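Local coordinates for putative secreted cellulose binding protein (PDB 4OY7) that cleaves glycosidic bonds of cellulose oxidatively as a copper-dependent lytic polysaccharide monooxygenase, of which this chain is the catalytic AA10 domain, at residues H1-S9 with I100-H110; R166-M174 with F186-D194. One frame throughout, in Å; residues are numbered along the deposited sequence.

Contact 1 (H1-S9 with I100-H110). With CU (copper (II) ion), chain I.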
loop_
_atom_site.group_PDB
_atom_site.type_symbol
_atom_site.label_atom_id
_atom_site.label_comp_id
_atom_site.label_asym_id
_atom_site.label_seq_id
_atom_site.Cartn_x
_atom_site.Cartn_y
_atom_site.Cartn_z
ATOM N N HIS A 1 -5.790 -11.304 -2.582
ATOM C CA HIS A 1 -5.639 -10.118 -3.467
ATOM C C HIS A 1 -6.210 -8.910 -2.782
ATOM O O HIS A 1 -7.413 -8.880 -2.424
ATOM C CB HIS A 1 -6.287 -10.345 -4.831
ATOM C CG HIS A 1 -5.448 -11.174 -5.750
ATOM N ND1 HIS A 1 -4.914 -12.384 -5.368
ATOM C CD2 HIS A 1 -5.052 -10.976 -7.029
ATOM C CE1 HIS A 1 -4.238 -12.906 -6.376
ATOM N NE2 HIS A 1 -4.311 -12.078 -7.397
ATOM N N GLY A 2 -5.339 -7.920 -2.606
ATOM C CA GLY A 2 -5.700 -6.644 -2.026
ATOM C C GLY A 2 -4.475 -5.853 -1.608
ATOM O O GLY A 2 -3.426 -6.428 -1.293
ATOM N N VAL A 3 -4.650 -4.537 -1.628
ATOM C CA VAL A 3 -3.766 -3.578 -1.006
ATOM C C VAL A 3 -4.647 -2.581 -0.222
ATOM O O VAL A 3 -5.889 -2.637 -0.301
ATOM C CB VAL A 3 -2.915 -2.826 -2.045
ATOM C CG1 VAL A 3 -1.889 -3.763 -2.690
ATOM C CG2 VAL A 3 -3.796 -2.114 -3.070
ATOM N N ALA A 4 -4.008 -1.690 0.536
ATOM C CA ALA A 4 -4.701 -0.765 1.365
ATOM C C ALA A 4 -5.582 0.166 0.514
ATOM O O ALA A 4 -5.156 0.643 -0.550
ATOM C CB ALA A 4 -3.728 0.055 2.183
ATOM N N MET A 5 -6.815 0.390 0.990
ATOM C CA MET A 5 -7.714 1.354 0.362
ATOM C C MET A 5 -7.857 2.677 1.127
ATOM O O MET A 5 -8.144 3.718 0.532
ATOM C CB MET A 5 -9.102 0.724 0.166
ATOM C CG MET A 5 -9.093 -0.513 -0.730
ATOM S SD MET A 5 -10.649 -1.426 -0.646
ATOM C CE MET A 5 -11.640 -0.189 -1.449
ATOM N N MET A 6 -7.649 2.645 2.443
ATOM C CA MET A 6 -7.763 3.827 3.297
ATOM C C MET A 6 -6.816 3.622 4.481
ATOM O O MET A 6 -7.037 2.681 5.250
ATOM C CB MET A 6 -9.192 3.958 3.852
ATOM C CG MET A 6 -10.217 4.515 2.876
ATOM S SD MET A 6 -11.671 5.287 3.651
ATOM C CE MET A 6 -10.894 6.607 4.558
ATOM N N PRO A 7 -5.686 4.393 4.572
ATOM C CA PRO A 7 -5.094 5.293 3.547
ATOM C C PRO A 7 -4.621 4.481 2.350
ATOM O O PRO A 7 -3.900 3.483 2.502
ATOM C CB PRO A 7 -3.884 5.908 4.266
ATOM C CG PRO A 7 -3.503 4.890 5.267
ATOM C CD PRO A 7 -4.811 4.301 5.754
ATOM N N GLY A 8 -5.049 4.914 1.175
ATOM C CA GLY A 8 -4.949 4.108 -0.015
ATOM C C GLY A 8 -3.531 3.937 -0.456
ATOM O O GLY A 8 -2.713 4.834 -0.309
ATOM N N SER A 9 -3.249 2.769 -1.016
ATOM C CA SER A 9 -1.934 2.434 -1.513
ATOM C C SER A 9 -1.683 3.161 -2.841
ATOM O O SER A 9 -2.604 3.752 -3.421
ATOM C CB SER A 9 -1.845 0.925 -1.711
ATOM O OG SER A 9 -2.534 0.544 -2.886
ATOM N N ILE A 100 -7.749 6.244 13.339
ATOM C CA ILE A 100 -8.370 6.307 12.004
ATOM C C ILE A 100 -8.918 4.951 11.605
ATOM O O ILE A 100 -8.410 3.920 12.032
ATOM C CB ILE A 100 -7.378 6.827 10.921
ATOM C CG1 ILE A 100 -6.168 5.891 10.737
ATOM C CG2 ILE A 100 -6.926 8.254 11.241
ATOM C CD1 ILE A 100 -5.466 6.052 9.403
ATOM N N PRO A 101 -9.979 4.937 10.792
ATOM C CA PRO A 101 -10.485 3.654 10.293
ATOM C C PRO A 101 -9.688 3.216 9.068
ATOM O O PRO A 101 -9.728 3.895 8.042
ATOM C CB PRO A 101 -11.924 3.971 9.894
ATOM C CG PRO A 101 -11.934 5.435 9.593
ATOM C CD PRO A 101 -10.862 6.065 10.447
ATOM N N VAL A 102 -9.051 2.063 9.145
ATOM C CA VAL A 102 -8.233 1.525 8.044
ATOM C C VAL A 102 -9.086 0.547 7.233
ATOM O O VAL A 102 -9.905 -0.157 7.813
ATOM C CB VAL A 102 -6.967 0.815 8.583
ATOM C CG1 VAL A 102 -6.215 0.065 7.469
ATOM C CG2 VAL A 102 -6.046 1.807 9.292
ATOM N N GLU A 103 -8.930 0.577 5.900
ATOM C CA GLU A 103 -9.645 -0.305 4.969
ATOM C C GLU A 103 -8.637 -0.961 4.069
ATOM O O GLU A 103 -7.735 -0.274 3.596
ATOM C CB GLU A 103 -10.657 0.496 4.127
ATOM C CG GLU A 103 -11.736 1.077 5.019
ATOM C CD GLU A 103 -13.015 1.550 4.322
ATOM O OE1 GLU A 103 -13.224 1.334 3.120
ATOM O OE2 GLU A 103 -13.840 2.162 5.001
ATOM N N TYR A 104 -8.712 -2.282 3.932
ATOM C CA TYR A 104 -7.808 -3.019 3.066
ATOM C C TYR A 104 -8.633 -3.903 2.150
ATOM O O TYR A 104 -9.560 -4.570 2.616
ATOM C CB TYR A 104 -6.837 -3.845 3.903
ATOM C CG TYR A 104 -5.620 -4.374 3.172
ATOM C CD1 TYR A 104 -5.743 -5.433 2.274
ATOM C CD2 TYR A 104 -4.348 -3.868 3.410
ATOM C CE1 TYR A 104 -4.652 -5.931 1.600
ATOM C CE2 TYR A 104 -3.251 -4.382 2.771
ATOM C CZ TYR A 104 -3.408 -5.405 1.851
ATOM O OH TYR A 104 -2.316 -5.916 1.197
ATOM N N SER A 105 -8.370 -3.850 0.841
ATOM C CA SER A 105 -9.187 -4.573 -0.124
ATOM C C SER A 105 -9.284 -6.054 0.177
ATOM O O SER A 105 -8.304 -6.675 0.479
ATOM C CB SER A 105 -8.616 -4.399 -1.536
ATOM O OG SER A 105 -9.265 -5.242 -2.472
ATOM N N ASN A 106 -10.495 -6.611 0.053
ATOM C CA ASN A 106 -10.670 -8.072 0.090
ATOM C C ASN A 106 -11.024 -8.611 -1.295
ATOM O O ASN A 106 -11.938 -9.420 -1.436
ATOM C CB ASN A 106 -11.732 -8.497 1.114
ATOM C CG ASN A 106 -13.109 -7.993 0.775
ATOM O OD1 ASN A 106 -13.275 -7.227 -0.170
ATOM N ND2 ASN A 106 -14.098 -8.388 1.560
ATOM N N TRP A 107 -10.310 -8.144 -2.325
ATOM C CA TRP A 107 -10.641 -8.567 -3.686
ATOM C C TRP A 107 -10.659 -10.100 -3.794
ATOM O O TRP A 107 -11.546 -10.661 -4.432
ATOM C CB TRP A 107 -9.698 -7.924 -4.726
ATOM C CG TRP A 107 -10.201 -8.103 -6.142
ATOM C CD1 TRP A 107 -9.662 -8.913 -7.108
ATOM C CD2 TRP A 107 -11.370 -7.506 -6.732
ATOM N NE1 TRP A 107 -10.404 -8.826 -8.266
ATOM C CE2 TRP A 107 -11.471 -7.994 -8.054
ATOM C CE3 TRP A 107 -12.351 -6.609 -6.266
ATOM C CZ2 TRP A 107 -12.512 -7.612 -8.923
ATOM C CZ3 TRP A 107 -13.389 -6.246 -7.124
ATOM C CH2 TRP A 107 -13.452 -6.737 -8.444
ATOM N N ALA A 108 -9.672 -10.769 -3.194
ATOM C CA ALA A 108 -9.835 -12.178 -2.806
ATOM C C ALA A 108 -9.415 -12.282 -1.363
ATOM O O ALA A 108 -8.408 -11.731 -0.980
ATOM C CB ALA A 108 -9.046 -13.130 -3.696
ATOM N N ALA A 109 -10.229 -12.942 -0.555
ATOM C CA ALA A 109 -10.026 -12.964 0.883
ATOM C C ALA A 109 -9.156 -14.152 1.290
ATOM O O ALA A 109 -9.204 -15.226 0.679
ATOM C CB ALA A 109 -11.366 -13.055 1.592
ATOM N N HIS A 110 -8.430 -13.964 2.382
ATOM C CA HIS A 110 -7.529 -14.972 2.906
ATOM C C HIS A 110 -7.372 -14.771 4.410
ATOM O O HIS A 110 -7.366 -13.634 4.881
ATOM C CB HIS A 110 -6.133 -14.844 2.275
ATOM C CG HIS A 110 -6.116 -14.872 0.779
ATOM N ND1 HIS A 110 -6.386 -16.009 0.045
ATOM C CD2 HIS A 110 -5.846 -13.899 -0.121
ATOM C CE1 HIS A 110 -6.282 -15.739 -1.241
ATOM N NE2 HIS A 110 -5.989 -14.458 -1.371
HETATM CU CU CU I . -5.479 -13.356 -3.419
HETATM O O HOH W 1 -4.409 -14.747 -3.754
#

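Contact 2 (R166-M174 with F186-D194)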
loop_
_atom_site.group_PDB
_atom_site.type_symbol
_atom_site.label_atom_id
_atom_site.label_comp_id
_atom_site.label_asym_id
_atom_site.label_seq_id
_atom_site.Cartn_x
_atom_site.Cartn_y
_atom_site.Cartn_z
ATOM N N ARG A 166 4.209 13.617 15.113
ATOM C CA ARG A 166 4.607 13.485 13.725
ATOM C C ARG A 166 4.111 14.645 12.865
ATOM O O ARG A 166 3.053 15.253 13.127
ATOM C CB ARG A 166 4.126 12.130 13.168
ATOM C CG ARG A 166 4.683 10.918 13.915
ATOM C CD ARG A 166 6.206 10.838 13.839
ATOM N NE ARG A 166 6.598 10.770 12.445
ATOM C CZ ARG A 166 6.795 9.648 11.757
ATOM N NH1 ARG A 166 6.762 8.433 12.335
ATOM N NH2 ARG A 166 7.089 9.739 10.476
ATOM N N SER A 167 4.894 14.950 11.835
ATOM C CA SER A 167 4.549 15.985 10.884
ATOM C C SER A 167 5.141 15.668 9.531
ATOM O O SER A 167 6.025 14.823 9.442
ATOM C CB SER A 167 5.059 17.329 11.370
ATOM O OG SER A 167 6.478 17.387 11.343
ATOM N N GLY A 168 4.642 16.342 8.496
ATOM C CA GLY A 168 5.155 16.180 7.148
ATOM C C GLY A 168 4.852 14.818 6.548
ATOM O O GLY A 168 4.015 14.050 7.047
ATOM N N ASP A 169 5.525 14.523 5.442
ATOM C CA ASP A 169 5.229 13.327 4.672
ATOM C C ASP A 169 5.752 12.086 5.378
ATOM O O ASP A 169 6.739 12.139 6.114
ATOM C CB ASP A 169 5.896 13.399 3.285
ATOM C CG ASP A 169 5.248 14.411 2.340
ATOM O OD1 ASP A 169 4.074 14.785 2.543
ATOM O OD2 ASP A 169 5.913 14.782 1.337
ATOM N N ALA A 170 5.116 10.963 5.087
ATOM C CA ALA A 170 5.514 9.662 5.620
ATOM C C ALA A 170 4.917 8.613 4.685
ATOM O O ALA A 170 4.236 8.947 3.735
ATOM C CB ALA A 170 5.001 9.505 7.051
ATOM N N LEU A 171 5.151 7.346 4.968
ATOM C CA LEU A 171 4.516 6.281 4.203
ATOM C C LEU A 171 4.123 5.163 5.171
ATOM O O LEU A 171 4.846 4.858 6.128
ATOM C CB LEU A 171 5.481 5.809 3.143
ATOM C CG LEU A 171 5.096 4.656 2.238
ATOM C CD1 LEU A 171 5.934 4.838 0.971
ATOM C CD2 LEU A 171 5.371 3.318 2.908
ATOM N N ILE A 172 2.960 4.572 4.947
ATOM C CA ILE A 172 2.534 3.387 5.696
ATOM C C ILE A 172 2.679 2.187 4.777
ATOM O O ILE A 172 2.046 2.123 3.725
ATOM C CB ILE A 172 1.074 3.514 6.198
ATOM C CG1 ILE A 172 0.985 4.601 7.281
ATOM C CG2 ILE A 172 0.555 2.204 6.765
ATOM C CD1 ILE A 172 -0.420 5.072 7.563
ATOM N N PHE A 173 3.503 1.239 5.208
ATOM C CA PHE A 173 3.736 -0.010 4.476
ATOM C C PHE A 173 3.044 -1.136 5.209
ATOM O O PHE A 173 3.130 -1.223 6.455
ATOM C CB PHE A 173 5.230 -0.341 4.415
ATOM C CG PHE A 173 5.509 -1.750 4.020
ATOM C CD1 PHE A 173 5.263 -2.191 2.713
ATOM C CD2 PHE A 173 6.008 -2.652 4.939
ATOM C CE1 PHE A 173 5.525 -3.498 2.357
ATOM C CE2 PHE A 173 6.247 -3.973 4.579
ATOM C CZ PHE A 173 5.965 -4.400 3.297
ATOM N N MET A 174 2.312 -1.966 4.464
ATOM C CA MET A 174 1.658 -3.133 5.047
ATOM C C MET A 174 2.048 -4.385 4.313
ATOM O O MET A 174 2.172 -4.382 3.063
ATOM C CB MET A 174 0.144 -3.004 5.044
ATOM C CG MET A 174 -0.368 -1.668 5.506
ATOM S SD MET A 174 -2.165 -1.702 5.702
ATOM C CE MET A 174 -2.464 0.051 5.803
ATOM N N PHE A 186 1.800 -6.716 -0.615
ATOM C CA PHE A 186 2.673 -5.629 -0.238
ATOM C C PHE A 186 2.010 -4.311 -0.600
ATOM O O PHE A 186 1.610 -4.109 -1.745
ATOM C CB PHE A 186 4.019 -5.774 -0.966
ATOM C CG PHE A 186 4.825 -6.953 -0.475
ATOM C CD1 PHE A 186 4.536 -8.232 -0.909
ATOM C CD2 PHE A 186 5.845 -6.787 0.480
ATOM C CE1 PHE A 186 5.207 -9.336 -0.401
ATOM C CE2 PHE A 186 6.523 -7.901 0.981
ATOM C CZ PHE A 186 6.197 -9.170 0.538
ATOM N N SER A 187 1.860 -3.454 0.401
ATOM C CA SER A 187 1.081 -2.231 0.236
ATOM C C SER A 187 1.792 -1.011 0.726
ATOM O O SER A 187 2.208 -0.991 1.865
ATOM C CB SER A 187 -0.226 -2.365 1.014
ATOM O OG SER A 187 -1.030 -1.197 0.923
ATOM N N CYS A 188 1.829 0.045 -0.091
ATOM C CA CYS A 188 2.527 1.301 0.260
ATOM C C CYS A 188 1.603 2.484 0.106
ATOM O O CYS A 188 1.062 2.700 -0.975
ATOM C CB CYS A 188 3.696 1.510 -0.667
ATOM S SG CYS A 188 5.178 0.515 -0.286
ATOM N N SER A 189 1.411 3.235 1.182
ATOM C CA SER A 189 0.485 4.368 1.196
ATOM C C SER A 189 1.222 5.648 1.603
ATOM O O SER A 189 1.745 5.771 2.701
ATOM C CB SER A 189 -0.629 4.096 2.191
ATOM O OG SER A 189 -1.315 2.895 1.870
ATOM N N ASP A 190 1.233 6.610 0.687
ATOM C CA ASP A 190 1.751 7.923 0.969
ATOM C C ASP A 190 0.780 8.712 1.819
ATOM O O ASP A 190 -0.432 8.764 1.520
ATOM C CB ASP A 190 2.003 8.668 -0.330
ATOM C CG ASP A 190 3.134 8.060 -1.122
ATOM O OD1 ASP A 190 2.837 7.330 -2.071
ATOM O OD2 ASP A 190 4.314 8.241 -0.759
ATOM N N VAL A 191 1.292 9.336 2.873
ATOM C CA VAL A 191 0.465 10.121 3.800
ATOM C C VAL A 191 1.206 11.405 4.147
ATOM O O VAL A 191 2.424 11.539 3.873
ATOM C CB VAL A 191 0.114 9.341 5.086
ATOM C CG1 VAL A 191 -0.522 8.001 4.719
ATOM C CG2 VAL A 191 1.326 9.163 5.994
ATOM N N VAL A 192 0.486 12.355 4.721
ATOM C CA VAL A 192 1.111 13.548 5.302
ATOM C C VAL A 192 0.412 13.851 6.606
ATOM O O VAL A 192 -0.821 13.825 6.677
ATOM C CB VAL A 192 1.119 14.760 4.335
ATOM C CG1 VAL A 192 -0.269 15.080 3.823
ATOM C CG2 VAL A 192 1.744 15.983 4.985
ATOM N N PHE A 193 1.210 14.106 7.640
ATOM C CA PHE A 193 0.701 14.457 8.958
ATOM C C PHE A 193 0.592 15.977 9.042
ATOM O O PHE A 193 1.453 16.674 9.638
ATOM C CB PHE A 193 1.603 13.911 10.069
ATOM C CG PHE A 193 1.600 12.409 10.186
ATOM C CD1 PHE A 193 0.511 11.738 10.754
ATOM C CD2 PHE A 193 2.693 11.669 9.764
ATOM C CE1 PHE A 193 0.539 10.358 10.876
ATOM C CE2 PHE A 193 2.724 10.292 9.900
ATOM C CZ PHE A 193 1.632 9.643 10.439
ATOM N N ASP A 194 -0.481 16.504 8.459
ATOM C CA ASP A 194 -0.720 17.954 8.460
ATOM C C ASP A 194 -2.059 18.340 9.084
ATOM O O ASP A 194 -2.449 19.501 9.033
ATOM C CB ASP A 194 -0.606 18.534 7.056
ATOM C CG ASP A 194 -1.669 18.010 6.099
ATOM O OD1 ASP A 194 -2.466 17.099 6.465
ATOM O OD2 ASP A 194 -1.689 18.506 4.938
HETATM O O HOH W 2 1.253 17.302 12.345
HETATM O O HOH W 3 2.913 18.650 7.854
HETATM O O HOH W 4 4.915 9.986 1.259
HETATM O O HOH W 5 -0.268 0.576 2.816
#

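Contact 1 (H1-S9 with I100-H110)
Y104 lays one face of its ring flat against the backbone of the 1–9 segment: V3 C sits over the ring centre, 3.6 Å above the plane, and A4 N lies over the same face nearer the rim. With CG anti to the backbone N (chi1 -165°), the phenol reaches across to G2, where Y104 OH makes a weak hydrogen bond to G2 O. F114 and W176 also meet this ring. Putting a leucine in its place removes both the flat face and the hydroxyl, which would probably open a gap beside V3 and A4 and cost G2 O this bond. Further along, a classic beta bulge forms: M5 N (2.8 Å) and M6 N (3.1 Å) both donate to E103 O, from the same face of its carbonyl plane, while E103 N donates to M6 O. M6 and E103 then run side by side in the same direction, CB to CB 3.8 Å. In M5, chi1 (-61°) and an extended chi2 (167°) lay SD against S105 CA at 3.5 Å. G2 has no side chain, and a CB there would run into S105 O, so the glycine lets the backbones come this close. Beyond it, A108 N donates to H1 O and H1 N gives a bond to A108 O. Copper is held by H1 N at 2.2 Å and by H1 ND1. H110 NE2 binds the copper at 2.4 Å, and H1 N lies near the plane of the H110 ring, at its edge. This is the histidine brace characteristic of lytic polysaccharide monooxygenases.

Contact 2 (R166-M174 with F186-D194)
F193 fills the hollow between R166 and A170. R166 CB rides over one face of the ring, a CH-pi contact 4.0 Å from its centroid, while A170 CB meets F193 CE2 at 3.7 Å. The arginine chain bends at both chi2 (-62°) and chi3 (-59°), folding back until F193 CE2 lies over a face of the guanidinium, whose NH2 is hydrogen-bonded to T119 O. A170 itself is a shallow spot, and V191 CG2 settles against its CB at 3.8 Å. The other branch, V191 CG1, meets I172 CD1, the two side chains crossing at about a right angle. These strands, 168–178 and 184–193, form an antiparallel beta hairpin in the AA10 beta sandwich, and its A170, I172, M174 side turns toward the sheet holding strand 99–105. A water sits between the S187 and S189 hydroxyls, donating to I172 O and S189 OG and hydrogen-bonded to S187 OG; S189 OG also pairs with P7 O, and S187 OG with A4 N. On the other face of the hairpin, L171 CD2 packs against C188 SG, 4.3 Å away. F173 lies edge-on to this sulfur, its CD1 4.0 Å from C188 SG, which is disulfide-bonded to C69. F186 CD2 approaches in the plane of the F173 ring, 3.7 Å from F173 CZ. Near the far end V192 CB rests on D169 OD1 at 3.5 Å.

How the contacts relate
Contact 1 closes before contact 2 opens along the chain, and their centres lie 15 Å apart. Each belongs to a different sheet of the same domain: contact 1 pairs strand 4-6, at the border of an antiparallel sheet, with strand 99-105, whereas contact 2 is the hairpin of strands 168-178 and 184-193 in the mixed sheet. They meet where the N-terminal segment crosses the hairpin, and two serine hydroxyls of strand 184-193 tie residues 4-7 to it. The segment that begins at the copper ligand H1 thus bridges the two sheets. Strand 184-193 starts just after E183, a copper-site residue whose side chain lies about 4 Å from that of H110.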